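PDB 7N1L: GCN5-related N-acetyltransferase from Brucella abortus, which probably transfers an acetyl group from acetyl-coenzyme A, as GNAT enzymes do, possibly to the N-terminal alanine of a ribosomal protein. Local coordinates for residues R36-F41 / F63-L68; R72-L77 / I90-P95; A103-H108 / K139-A144. One frame throughout, in Å; residues are numbered along the deposited sequence.

The three contacts follow one another along the chain without overlap. Interaction 1 joins helices 38-52 and 61-69. Interaction 2 pairs strands 74-81 and 84-96, the hairpin that follows. Interaction 3 pairs strand 101-111 with strand 137-144. Interactions 2 and 3 lie in the same mixed sheet, their centres about 10 Å apart, and strands 84-96 and 101-111 are neighbours in it. Interaction 1 has its centre about 15 Å from that of interaction 2, and L68 packs on both I90 and A74. The centres of interactions 1 and 3 are about 21 Å apart. All three contacts reach the second subunit, so the helix pair and the sheet both border the dimer interface.

Interaction 1: R36-F41 / F63-L68; sequences RDAHEF and FYAEHL
F41 holds its ring CG anti to the backbone N (chi1 178°), and L68 does the same with its own CG. These torsions bring the F41 ring to A65 and L68, and the two larger side chains cross at about a right angle. L68 CD2 comes to the ring edge, near the ring plane, 3.9 Å from F41 CE2. A65 CB meets the same ring obliquely, 3.8 Å from F41 CD2. One turn before F41 the two segments come closest, with the CA atoms of A38 and A65 5.0 Å apart. The small side chains permit this approach, with A38 CB and A65 CB 4.0 Å apart. E66 CG lies 3.6 Å from A38 CB.

The contact joins the start of helix 38-52 to helix 61-69, the two helices that come before hairpin 74-81/84-96 in this GNAT fold. No hydrogen bond crosses between the segments, and the touching residues are mostly buried. H39 ND1 makes a hydrogen bond to OD1 of D62, just before segment 63-68, a second tie between the two helices. F88 meets the F41 ring edge-to-face, and L69 packs on A38 and F41. L68 also packs on P95 of the second subunit.

Interaction 2: R72-L77 / I90-P95; sequences RAAEAL and IFYDLP
E75 lays its side chain against the ring of F91. Its CB sits over one ring face in a CH-pi contact, 3.7 Å from the F91 ring centroid and offset toward the rim, with F91 CZ nearest. E75 CG is 4.2 Å from F91 CZ. E75 CD is 3.8 Å from both F91 CE2 and F91 CZ. At the tip, E75 OE1 lies near F91 CZ. E75 OE2 lies near F91 CE2 and accepts a hydrogen bond from a water, 2.9 Å away. The carboxylate and ring planes are 45° apart. F91 has its CG between its backbone N and carbonyl carbon (chi1 66°), which turns the ring toward the neighbouring strand.

Strands 74-81 and 84-96 form an antiparallel beta hairpin of the GNAT sheet. E75 and F91 are a hydrogen-bonded pair: E75 N donates to F91 O and F91 N to E75 O. On the sheet face that carries A74, A76 and I90, A74 CB meets the Y92 ring edge, 3.8 Å from Y92 CE1.

The water at E75 OE2 also donates to A73 O and accepts from D93 N, 2.6 Å away. The side chains of E75 and D93 lie side by side, their carboxylate planes 20° apart. R135 forms salt bridges with both and may offset their like charges; R102 pairs with D93.

Interaction 3: A103-H108 / K139-A144; sequences AGQVDH and KLVLNA
N143 and D107 meet through their side chains, which lie side by side and point the same way. N143 ND2 donates to D107 OD1 at 2.9 Å. The bond is nearly straight, 171° at the hydrogen, with D107 OD1 in the amide plane of N143. Q105 NE2 donates to D107 OD1 at 3.3 Å and to D107 OD2 at 3.2 Å. Both carboxylate oxygens use syn lone pairs toward Q105.

Strands 101-111 and 137-144, fourth and fifth in the GNAT sheet, form a parallel ladder. G104 N donates to K139 O, and V141 N to G104 O. V106 N donates to V141 O, and N143 N to V106 O. V106 CB lies 3.8 Å from L142 CD2, and Y155 of helix 150-158 covers both side chains. Beyond N143 the strands separate, consistent with the splay that receives acetyl-CoA in GNAT enzymes.

Strand 137-144, outermost within this chain, pairs on with an antiparallel strand of the second subunit. N143 OD1 bonds to S166 OG of that subunit. Q105 NE2 also donates a hydrogen bond to OE1 of Q105 of the second subunit. D107 OD1 accepts from both amides, so the carboxylate probably fixes their rotation at the interface.

Interaction 1: R36-F41 / F63-L68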
ATOM      1  N   ARG A  36     -21.759   4.352   8.407  1.00 31.02           N
ATOM      2  CA  ARG A  36     -22.619   4.407   9.588  1.00 31.67           C
ATOM      3  C   ARG A  36     -21.805   4.437  10.881  1.00 32.38           C
ATOM      4  O   ARG A  36     -22.181   5.108  11.856  1.00 33.45           O
ATOM      5  CB  ARG A  36     -23.513   3.154   9.598  1.00 33.51           C
ATOM      6  CG  ARG A  36     -24.536   3.092  10.716  1.00 36.87           C
ATOM      7  CD  ARG A  36     -24.771   1.651  11.231  1.00 40.59           C
ATOM      8  NE  ARG A  36     -25.565   0.735  10.415  1.00 47.05           N
ATOM      9  CZ  ARG A  36     -25.143  -0.445   9.972  1.00 46.22           C
ATOM     10  NH1 ARG A  36     -23.913  -0.875  10.205  1.00 46.33           N
ATOM     11  NH2 ARG A  36     -25.988  -1.228   9.300  1.00 48.78           N
ATOM     12  N   ASP A  37     -20.666   3.757  10.894  1.00 31.88           N
ATOM     13  CA  ASP A  37     -19.910   3.516  12.114  1.00 32.53           C
ATOM     14  C   ASP A  37     -18.869   4.586  12.409  1.00 33.90           C
ATOM     15  O   ASP A  37     -18.079   4.413  13.344  1.00 33.83           O
ATOM     16  CB  ASP A  37     -19.260   2.135  12.048  1.00 30.33           C
ATOM     17  CG  ASP A  37     -20.278   1.034  11.765  1.00 33.74           C
ATOM     18  OD1 ASP A  37     -21.264   0.927  12.538  1.00 35.90           O
ATOM     19  OD2 ASP A  37     -20.088   0.270  10.786  1.00 32.85           O
ATOM     20  N   ALA A  38     -18.845   5.680  11.642  1.00 30.30           N
ATOM     21  CA  ALA A  38     -17.748   6.641  11.767  1.00 34.42           C
ATOM     22  C   ALA A  38     -17.651   7.186  13.179  1.00 35.08           C
ATOM     23  O   ALA A  38     -16.550   7.311  13.728  1.00 30.99           O
ATOM     24  CB  ALA A  38     -17.921   7.791  10.767  1.00 32.88           C
ATOM     25  N   HIS A  39     -18.798   7.518  13.783  1.00 35.66           N
ATOM     26  CA  HIS A  39     -18.796   8.099  15.121  1.00 34.36           C
ATOM     27  C   HIS A  39     -18.270   7.117  16.162  1.00 34.70           C
ATOM     28  O   HIS A  39     -17.551   7.514  17.089  1.00 36.57           O
ATOM     29  CB  HIS A  39     -20.184   8.589  15.492  1.00 32.58           C
ATOM     30  CG  HIS A  39     -20.213   9.328  16.791  1.00 37.80           C
ATOM     31  ND1 HIS A  39     -19.548  10.521  16.976  1.00 41.70           N
ATOM     32  CD2 HIS A  39     -20.866   9.079  17.950  1.00 35.05           C
ATOM     33  CE1 HIS A  39     -19.754  10.956  18.205  1.00 35.66           C
ATOM     34  NE2 HIS A  39     -20.561  10.105  18.812  1.00 38.07           N
ATOM     35  N   GLU A  40     -18.652   5.844  16.051  1.00 33.27           N
ATOM     36  CA  GLU A  40     -18.143   4.834  16.967  1.00 33.69           C
ATOM     37  C   GLU A  40     -16.662   4.566  16.713  1.00 32.95           C
ATOM     38  O   GLU A  40     -15.886   4.355  17.652  1.00 36.00           O
ATOM     39  CB  GLU A  40     -18.959   3.553  16.798  1.00 35.90           C
ATOM     40  CG  GLU A  40     -19.695   3.119  18.057  1.00 43.77           C
ATOM     41  CD  GLU A  40     -20.264   1.724  17.945  1.00 42.49           C
ATOM     42  OE1 GLU A  40     -20.964   1.438  16.956  1.00 44.34           O
ATOM     43  OE2 GLU A  40     -20.001   0.911  18.851  1.00 48.79           O
ATOM     44  N   PHE A  41     -16.252   4.617  15.448  1.00 31.13           N
ATOM     45  CA  PHE A  41     -14.866   4.384  15.065  1.00 32.24           C
ATOM     46  C   PHE A  41     -13.978   5.546  15.495  1.00 32.11           C
ATOM     47  O   PHE A  41     -12.812   5.333  15.861  1.00 31.67           O
ATOM     48  CB  PHE A  41     -14.826   4.147  13.550  1.00 30.72           C
ATOM     49  CG  PHE A  41     -13.462   3.943  12.956  1.00 27.98           C
ATOM     50  CD1 PHE A  41     -12.527   3.123  13.550  1.00 28.75           C
ATOM     51  CD2 PHE A  41     -13.168   4.485  11.715  1.00 29.37           C
ATOM     52  CE1 PHE A  41     -11.289   2.921  12.966  1.00 28.19           C
ATOM     53  CE2 PHE A  41     -11.929   4.291  11.114  1.00 29.95           C
ATOM     54  CZ  PHE A  41     -10.988   3.484  11.742  1.00 27.00           C
ATOM     55  N   PHE A  63     -13.887  13.609  11.843  1.00 37.11           N
ATOM     56  CA  PHE A  63     -13.502  13.904  10.470  1.00 37.69           C
ATOM     57  C   PHE A  63     -12.600  12.815   9.927  1.00 35.08           C
ATOM     58  O   PHE A  63     -12.757  12.392   8.781  1.00 32.05           O
ATOM     59  CB  PHE A  63     -12.775  15.248  10.380  1.00 41.62           C
ATOM     60  CG  PHE A  63     -12.059  15.454   9.065  1.00 42.06           C
ATOM     61  CD1 PHE A  63     -10.756  15.003   8.886  1.00 42.07           C
ATOM     62  CD2 PHE A  63     -12.699  16.071   8.001  1.00 43.79           C
ATOM     63  CE1 PHE A  63     -10.111  15.158   7.681  1.00 43.73           C
ATOM     64  CE2 PHE A  63     -12.050  16.249   6.781  1.00 45.13           C
ATOM     65  CZ  PHE A  63     -10.757  15.793   6.621  1.00 44.32           C
ATOM     66  N   TYR A  64     -11.668  12.328  10.756  1.00 34.97           N
ATOM     67  CA  TYR A  64     -10.740  11.299  10.311  1.00 33.82           C
ATOM     68  C   TYR A  64     -11.465   9.985  10.087  1.00 32.74           C
ATOM     69  O   TYR A  64     -11.097   9.212   9.188  1.00 28.48           O
ATOM     70  CB  TYR A  64      -9.609  11.114  11.336  1.00 33.41           C
ATOM     71  CG  TYR A  64      -8.826  12.374  11.585  1.00 35.61           C
ATOM     72  CD1 TYR A  64      -7.866  12.812  10.671  1.00 41.42           C
ATOM     73  CD2 TYR A  64      -9.063  13.149  12.716  1.00 41.39           C
ATOM     74  CE1 TYR A  64      -7.156  13.977  10.880  1.00 41.63           C
ATOM     75  CE2 TYR A  64      -8.361  14.313  12.937  1.00 46.95           C
ATOM     76  CZ  TYR A  64      -7.406  14.725  12.016  1.00 48.47           C
ATOM     77  OH  TYR A  64      -6.708  15.891  12.233  1.00 56.45           O
ATOM     78  N   ALA A  65     -12.467   9.690  10.929  1.00 28.71           N
ATOM     79  CA  ALA A  65     -13.212   8.452  10.752  1.00 30.74           C
ATOM     80  C   ALA A  65     -14.060   8.513   9.494  1.00 30.28           C
ATOM     81  O   ALA A  65     -14.017   7.593   8.669  1.00 29.22           O
ATOM     82  CB  ALA A  65     -14.079   8.155  11.983  1.00 29.10           C
ATOM     83  N   GLU A  66     -14.768   9.632   9.290  1.00 30.40           N
ATOM     84  CA  GLU A  66     -15.594   9.797   8.091  1.00 29.51           C
ATOM     85  C   GLU A  66     -14.745   9.834   6.824  1.00 32.75           C
ATOM     86  O   GLU A  66     -15.117   9.246   5.803  1.00 33.96           O
ATOM     87  CB  GLU A  66     -16.434  11.075   8.202  1.00 29.02           C
ATOM     88  CG  GLU A  66     -17.434  11.049   9.377  1.00 36.28           C
ATOM     89  CD  GLU A  66     -18.310  12.278   9.497  1.00 39.79           C
ATOM     90  OE1 GLU A  66     -18.257  13.170   8.614  1.00 42.89           O
ATOM     91  OE2 GLU A  66     -19.024  12.374  10.524  1.00 43.26           O
ATOM     92  N   HIS A  67     -13.593  10.506   6.877  1.00 32.68           N
ATOM     93  CA  HIS A  67     -12.734  10.616   5.700  1.00 31.57           C
ATOM     94  C   HIS A  67     -12.288   9.244   5.207  1.00 31.49           C
ATOM     95  O   HIS A  67     -12.374   8.945   4.010  1.00 30.68           O
ATOM     96  CB  HIS A  67     -11.539  11.513   6.017  1.00 31.34           C
ATOM     97  CG  HIS A  67     -10.819  11.997   4.803  1.00 35.23           C
ATOM     98  ND1 HIS A  67     -11.384  12.879   3.905  1.00 35.16           N
ATOM     99  CD2 HIS A  67      -9.583  11.713   4.328  1.00 32.21           C
ATOM    100  CE1 HIS A  67     -10.525  13.121   2.929  1.00 36.07           C
ATOM    101  NE2 HIS A  67      -9.427  12.424   3.161  1.00 37.67           N
ATOM    102  N   LEU A  68     -11.827   8.394   6.123  1.00 26.80           N
ATOM    103  CA  LEU A  68     -11.357   7.065   5.753  1.00 27.99           C
ATOM    104  C   LEU A  68     -12.510   6.187   5.291  1.00 26.69           C
ATOM    105  O   LEU A  68     -12.372   5.395   4.355  1.00 25.47           O
ATOM    106  CB  LEU A  68     -10.659   6.392   6.945  1.00 25.97           C
ATOM    107  CG  LEU A  68     -10.176   4.972   6.638  1.00 26.30           C
ATOM    108  CD1 LEU A  68      -9.004   5.024   5.601  1.00 26.95           C
ATOM    109  CD2 LEU A  68      -9.757   4.255   7.873  1.00 31.28           C
TER

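Interaction 2: R72-L77 / I90-P95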
ATOM      1  N   ARG A  72     -13.184   4.510  -1.036  1.00 28.61           N
ATOM      2  CA  ARG A  72     -13.551   3.167  -1.484  1.00 30.39           C
ATOM      3  C   ARG A  72     -12.336   2.267  -1.712  1.00 32.02           C
ATOM      4  O   ARG A  72     -12.507   1.052  -1.907  1.00 32.01           O
ATOM      5  CB  ARG A  72     -14.368   3.251  -2.779  1.00 34.69           C
ATOM      6  CG  ARG A  72     -15.783   3.833  -2.633  1.00 33.08           C
ATOM      7  CD  ARG A  72     -16.754   2.798  -2.162  1.00 30.76           C
ATOM      8  NE  ARG A  72     -16.619   1.548  -2.898  1.00 32.70           N
ATOM      9  CZ  ARG A  72     -16.955   0.362  -2.398  1.00 36.02           C
ATOM     10  NH1 ARG A  72     -17.477   0.240  -1.186  1.00 32.69           N
ATOM     11  NH2 ARG A  72     -16.755  -0.732  -3.128  1.00 36.71           N
ATOM     12  N   ALA A  73     -11.119   2.824  -1.649  1.00 27.95           N
ATOM     13  CA  ALA A  73      -9.914   2.007  -1.749  1.00 31.68           C
ATOM     14  C   ALA A  73      -9.558   1.362  -0.412  1.00 29.10           C
ATOM     15  O   ALA A  73      -8.816   0.380  -0.390  1.00 28.66           O
ATOM     16  CB  ALA A  73      -8.729   2.839  -2.227  1.00 28.16           C
ATOM     17  N   ALA A  74      -9.961   1.974   0.697  1.00 28.43           N
ATOM     18  CA  ALA A  74      -9.710   1.485   2.044  1.00 27.83           C
ATOM     19  C   ALA A  74     -10.896   0.690   2.572  1.00 28.25           C
ATOM     20  O   ALA A  74     -12.050   0.934   2.201  1.00 30.69           O
ATOM     21  CB  ALA A  74      -9.412   2.640   2.999  1.00 28.77           C
ATOM     22  N   GLU A  75     -10.604  -0.280   3.423  1.00 25.22           N
ATOM     23  CA  GLU A  75     -11.646  -0.962   4.175  1.00 27.94           C
ATOM     24  C   GLU A  75     -11.127  -1.141   5.597  1.00 29.29           C
ATOM     25  O   GLU A  75      -9.926  -1.070   5.864  1.00 29.14           O
ATOM     26  CB  GLU A  75     -12.026  -2.317   3.553  1.00 28.49           C
ATOM     27  CG  GLU A  75     -12.475  -2.227   2.080  1.00 25.22           C
ATOM     28  CD  GLU A  75     -12.667  -3.583   1.468  1.00 27.15           C
ATOM     29  OE1 GLU A  75     -13.583  -4.305   1.899  1.00 27.53           O
ATOM     30  OE2 GLU A  75     -11.863  -3.955   0.573  1.00 31.64           O
ATOM     31  N   ALA A  76     -12.048  -1.322   6.522  1.00 29.16           N
ATOM     32  CA  ALA A  76     -11.673  -1.467   7.909  1.00 28.11           C
ATOM     33  C   ALA A  76     -12.558  -2.549   8.512  1.00 31.12           C
ATOM     34  O   ALA A  76     -13.783  -2.543   8.330  1.00 28.90           O
ATOM     35  CB  ALA A  76     -11.795  -0.131   8.651  1.00 25.12           C
ATOM     36  N   LEU A  77     -11.925  -3.494   9.184  1.00 28.53           N
ATOM     37  CA  LEU A  77     -12.617  -4.516   9.948  1.00 30.49           C
ATOM     38  C   LEU A  77     -12.662  -4.089  11.408  1.00 29.67           C
ATOM     39  O   LEU A  77     -11.694  -3.529  11.916  1.00 32.28           O
ATOM     40  CB  LEU A  77     -11.875  -5.831   9.760  1.00 31.84           C
ATOM     41  CG  LEU A  77     -12.502  -7.190   9.640  1.00 34.67           C
ATOM     42  CD1 LEU A  77     -13.674  -7.225   8.723  1.00 28.95           C
ATOM     43  CD2 LEU A  77     -11.362  -7.958   8.971  1.00 29.92           C
ATOM     44  N   ILE A  90      -7.243  -1.662   9.437  1.00 27.80           N
ATOM     45  CA  ILE A  90      -7.438  -0.967   8.167  1.00 27.89           C
ATOM     46  C   ILE A  90      -6.627  -1.683   7.096  1.00 29.37           C
ATOM     47  O   ILE A  90      -5.427  -1.926   7.282  1.00 26.12           O
ATOM     48  CB  ILE A  90      -7.007   0.507   8.274  1.00 29.02           C
ATOM     49  CG1 ILE A  90      -7.850   1.243   9.324  1.00 27.96           C
ATOM     50  CG2 ILE A  90      -7.122   1.211   6.912  1.00 26.82           C
ATOM     51  CD1 ILE A  90      -7.288   2.627   9.700  1.00 24.70           C
ATOM     52  N   PHE A  91      -7.267  -2.013   5.971  1.00 29.69           N
ATOM     53  CA  PHE A  91      -6.594  -2.771   4.923  1.00 25.82           C
ATOM     54  C   PHE A  91      -6.991  -2.282   3.546  1.00 28.35           C
ATOM     55  O   PHE A  91      -8.077  -1.734   3.349  1.00 28.01           O
ATOM     56  CB  PHE A  91      -6.899  -4.263   5.022  1.00 27.32           C
ATOM     57  CG  PHE A  91      -8.329  -4.628   4.758  1.00 26.98           C
ATOM     58  CD1 PHE A  91      -9.285  -4.518   5.768  1.00 29.80           C
ATOM     59  CD2 PHE A  91      -8.715  -5.162   3.538  1.00 28.84           C
ATOM     60  CE1 PHE A  91     -10.612  -4.898   5.540  1.00 27.16           C
ATOM     61  CE2 PHE A  91     -10.034  -5.536   3.304  1.00 24.09           C
ATOM     62  CZ  PHE A  91     -10.976  -5.404   4.306  1.00 27.46           C
ATOM     63  N   TYR A  92      -6.114  -2.565   2.576  1.00 27.74           N
ATOM     64  CA  TYR A  92      -6.334  -2.202   1.188  1.00 25.47           C
ATOM     65  C   TYR A  92      -6.384  -3.466   0.350  1.00 26.73           C
ATOM     66  O   TYR A  92      -5.578  -4.376   0.539  1.00 30.61           O
ATOM     67  CB  TYR A  92      -5.241  -1.254   0.682  1.00 27.24           C
ATOM     68  CG  TYR A  92      -4.981  -0.163   1.682  1.00 26.90           C
ATOM     69  CD1 TYR A  92      -5.968   0.743   2.002  1.00 28.91           C
ATOM     70  CD2 TYR A  92      -3.743   0.004   2.246  1.00 28.11           C
ATOM     71  CE1 TYR A  92      -5.769   1.728   2.930  1.00 27.68           C
ATOM     72  CE2 TYR A  92      -3.524   1.006   3.162  1.00 31.34           C
ATOM     73  CZ  TYR A  92      -4.553   1.864   3.507  1.00 29.51           C
ATOM     74  OH  TYR A  92      -4.358   2.895   4.415  1.00 32.48           O
ATOM     75  N   ASP A  93      -7.349  -3.538  -0.546  1.00 25.33           N
ATOM     76  CA  ASP A  93      -7.444  -4.620  -1.524  1.00 28.90           C
ATOM     77  C   ASP A  93      -6.810  -4.065  -2.805  1.00 28.37           C
ATOM     78  O   ASP A  93      -7.436  -3.289  -3.531  1.00 30.20           O
ATOM     79  CB  ASP A  93      -8.895  -5.047  -1.737  1.00 23.18           C
ATOM     80  CG  ASP A  93      -9.032  -6.254  -2.682  1.00 27.90           C
ATOM     81  OD1 ASP A  93      -8.077  -6.549  -3.430  1.00 28.89           O
ATOM     82  OD2 ASP A  93     -10.117  -6.880  -2.740  1.00 27.10           O
ATOM     83  N   LEU A  94      -5.571  -4.427  -3.054  1.00 24.04           N
ATOM     84  CA  LEU A  94      -4.751  -3.792  -4.083  1.00 27.73           C
ATOM     85  C   LEU A  94      -4.424  -4.739  -5.228  1.00 27.05           C
ATOM     86  O   LEU A  94      -4.334  -5.953  -5.034  1.00 28.43           O
ATOM     87  CB  LEU A  94      -3.436  -3.260  -3.508  1.00 24.53           C
ATOM     88  CG  LEU A  94      -3.546  -2.124  -2.507  1.00 24.71           C
ATOM     89  CD1 LEU A  94      -2.188  -1.787  -1.944  1.00 25.07           C
ATOM     90  CD2 LEU A  94      -4.180  -0.900  -3.162  1.00 28.42           C
ATOM     91  N   PRO A  95      -4.237  -4.223  -6.439  1.00 31.25           N
ATOM     92  CA  PRO A  95      -3.770  -5.091  -7.521  1.00 31.71           C
ATOM     93  C   PRO A  95      -2.357  -5.552  -7.224  1.00 29.53           C
ATOM     94  O   PRO A  95      -1.594  -4.863  -6.549  1.00 31.88           O
ATOM     95  CB  PRO A  95      -3.840  -4.193  -8.762  1.00 29.62           C
ATOM     96  CG  PRO A  95      -3.721  -2.808  -8.235  1.00 29.60           C
ATOM     97  CD  PRO A  95      -4.451  -2.836  -6.901  1.00 31.66           C
TER
HETATM   98  O   HOH W   1      -9.622  -2.289  -0.244  1.00 28.15           O
HETATM   99  O   HOH W   2      -7.972  -0.772  -3.142  1.00 29.18           O

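Interaction 3: A103-H108 / K139-A144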
ATOM      1  N   ALA A 103      -3.725  -8.446  -3.815  1.00 29.93           N
ATOM      2  CA  ALA A 103      -3.120  -8.679  -2.517  1.00 31.43           C
ATOM      3  C   ALA A 103      -3.740  -7.718  -1.511  1.00 28.23           C
ATOM      4  O   ALA A 103      -4.192  -6.630  -1.874  1.00 26.32           O
ATOM      5  CB  ALA A 103      -1.590  -8.493  -2.558  1.00 30.03           C
ATOM      6  N   GLY A 104      -3.789  -8.141  -0.242  1.00 29.45           N
ATOM      7  CA  GLY A 104      -4.224  -7.260   0.837  1.00 26.56           C
ATOM      8  C   GLY A 104      -3.048  -6.588   1.527  1.00 27.42           C
ATOM      9  O   GLY A 104      -1.972  -7.165   1.664  1.00 31.77           O
ATOM     10  N   GLN A 105      -3.257  -5.367   2.010  1.00 25.04           N
ATOM     11  CA  GLN A 105      -2.177  -4.635   2.663  1.00 25.70           C
ATOM     12  C   GLN A 105      -2.726  -3.980   3.918  1.00 26.89           C
ATOM     13  O   GLN A 105      -3.734  -3.269   3.850  1.00 25.72           O
ATOM     14  CB  GLN A 105      -1.561  -3.587   1.735  1.00 22.84           C
ATOM     15  CG  GLN A 105      -0.447  -2.732   2.389  1.00 27.32           C
ATOM     16  CD  GLN A 105       0.143  -1.701   1.417  1.00 24.33           C
ATOM     17  OE1 GLN A 105       0.335  -2.006   0.254  1.00 21.04           O
ATOM     18  NE2 GLN A 105       0.410  -0.489   1.894  1.00 23.21           N
ATOM     19  N   VAL A 106      -2.096  -4.280   5.059  1.00 26.99           N
ATOM     20  CA  VAL A 106      -2.458  -3.738   6.367  1.00 26.16           C
ATOM     21  C   VAL A 106      -1.345  -2.808   6.829  1.00 26.40           C
ATOM     22  O   VAL A 106      -0.199  -3.242   7.005  1.00 28.10           O
ATOM     23  CB  VAL A 106      -2.662  -4.848   7.410  1.00 28.66           C
ATOM     24  CG1 VAL A 106      -2.873  -4.231   8.790  1.00 25.60           C
ATOM     25  CG2 VAL A 106      -3.804  -5.760   7.031  1.00 27.40           C
ATOM     26  N   ASP A 107      -1.689  -1.564   7.103  1.00 23.66           N
ATOM     27  CA  ASP A 107      -0.752  -0.608   7.673  1.00 24.92           C
ATOM     28  C   ASP A 107      -1.095  -0.238   9.103  1.00 25.59           C
ATOM     29  O   ASP A 107      -0.300   0.437   9.758  1.00 27.10           O
ATOM     30  CB  ASP A 107      -0.706   0.675   6.817  1.00 30.26           C
ATOM     31  CG  ASP A 107      -0.129   0.441   5.404  1.00 30.75           C
ATOM     32  OD1 ASP A 107       0.540  -0.568   5.166  1.00 30.66           O
ATOM     33  OD2 ASP A 107      -0.391   1.259   4.513  1.00 37.89           O
ATOM     34  N   HIS A 108      -2.293  -0.576   9.572  1.00 27.01           N
ATOM     35  CA  HIS A 108      -2.758  -0.071  10.853  1.00 28.18           C
ATOM     36  C   HIS A 108      -3.638  -1.099  11.536  1.00 28.65           C
ATOM     37  O   HIS A 108      -4.657  -1.527  10.983  1.00 27.22           O
ATOM     38  CB  HIS A 108      -3.543   1.234  10.666  1.00 30.04           C
ATOM     39  CG  HIS A 108      -2.837   2.257   9.833  1.00 28.76           C
ATOM     40  ND1 HIS A 108      -1.778   3.002  10.311  1.00 30.06           N
ATOM     41  CD2 HIS A 108      -3.024   2.643   8.548  1.00 29.03           C
ATOM     42  CE1 HIS A 108      -1.361   3.821   9.360  1.00 29.86           C
ATOM     43  NE2 HIS A 108      -2.092   3.616   8.281  1.00 28.87           N
ATOM     44  N   LYS A 139      -1.441 -12.905  -1.435  1.00 32.49           N
ATOM     45  CA  LYS A 139      -0.746 -12.643  -0.185  1.00 32.77           C
ATOM     46  C   LYS A 139      -1.460 -11.552   0.602  1.00 30.70           C
ATOM     47  O   LYS A 139      -2.273 -10.796   0.073  1.00 30.56           O
ATOM     48  CB  LYS A 139       0.715 -12.238  -0.422  1.00 34.03           C
ATOM     49  CG  LYS A 139       0.925 -11.021  -1.319  1.00 32.09           C
ATOM     50  CD  LYS A 139       2.432 -10.821  -1.542  1.00 36.04           C
ATOM     51  CE  LYS A 139       2.740  -9.625  -2.423  1.00 40.89           C
ATOM     52  NZ  LYS A 139       2.539  -9.903  -3.881  1.00 41.44           N
ATOM     53  N   LEU A 140      -1.079 -11.452   1.868  1.00 29.21           N
ATOM     54  CA  LEU A 140      -1.454 -10.365   2.750  1.00 26.58           C
ATOM     55  C   LEU A 140      -0.162  -9.746   3.270  1.00 29.58           C
ATOM     56  O   LEU A 140       0.655 -10.442   3.875  1.00 29.49           O
ATOM     57  CB  LEU A 140      -2.318 -10.879   3.894  1.00 28.28           C
ATOM     58  CG  LEU A 140      -2.691  -9.904   4.981  1.00 26.29           C
ATOM     59  CD1 LEU A 140      -3.357  -8.714   4.361  1.00 28.08           C
ATOM     60  CD2 LEU A 140      -3.653 -10.624   5.997  1.00 30.39           C
ATOM     61  N   VAL A 141       0.079  -8.485   2.921  1.00 26.06           N
ATOM     62  CA  VAL A 141       1.243  -7.749   3.376  1.00 24.48           C
ATOM     63  C   VAL A 141       0.886  -7.019   4.664  1.00 24.65           C
ATOM     64  O   VAL A 141      -0.095  -6.267   4.707  1.00 26.36           O
ATOM     65  CB  VAL A 141       1.707  -6.757   2.295  1.00 27.51           C
ATOM     66  CG1 VAL A 141       2.728  -5.770   2.861  1.00 24.63           C
ATOM     67  CG2 VAL A 141       2.254  -7.516   1.091  1.00 26.91           C
ATOM     68  N   LEU A 142       1.719  -7.170   5.691  1.00 24.50           N
ATOM     69  CA  LEU A 142       1.488  -6.533   6.976  1.00 25.45           C
ATOM     70  C   LEU A 142       2.641  -5.596   7.269  1.00 25.07           C
ATOM     71  O   LEU A 142       3.779  -6.049   7.435  1.00 27.37           O
ATOM     72  CB  LEU A 142       1.355  -7.564   8.101  1.00 26.31           C
ATOM     73  CG  LEU A 142       0.377  -8.740   7.917  1.00 28.32           C
ATOM     74  CD1 LEU A 142       0.579  -9.781   9.003  1.00 23.99           C
ATOM     75  CD2 LEU A 142      -1.057  -8.247   7.899  1.00 24.85           C
ATOM     76  N   ASN A 143       2.345  -4.305   7.380  1.00 23.22           N
ATOM     77  CA  ASN A 143       3.343  -3.284   7.681  1.00 24.88           C
ATOM     78  C   ASN A 143       3.158  -2.791   9.116  1.00 25.65           C
ATOM     79  O   ASN A 143       2.078  -2.327   9.484  1.00 27.51           O
ATOM     80  CB  ASN A 143       3.233  -2.132   6.677  1.00 26.17           C
ATOM     81  CG  ASN A 143       3.617  -2.565   5.253  1.00 24.03           C
ATOM     82  OD1 ASN A 143       4.617  -3.260   5.059  1.00 24.54           O
ATOM     83  ND2 ASN A 143       2.797  -2.207   4.279  1.00 22.24           N
ATOM     84  N   ALA A 144       4.209  -2.866   9.915  1.00 24.87           N
ATOM     85  CA  ALA A 144       4.127  -2.488  11.313  1.00 27.87           C
ATOM     86  C   ALA A 144       4.889  -1.195  11.553  1.00 31.69           C
ATOM     87  O   ALA A 144       6.109  -1.143  11.315  1.00 31.53           O
ATOM     88  CB  ALA A 144       4.680  -3.597  12.216  1.00 27.04           C
TER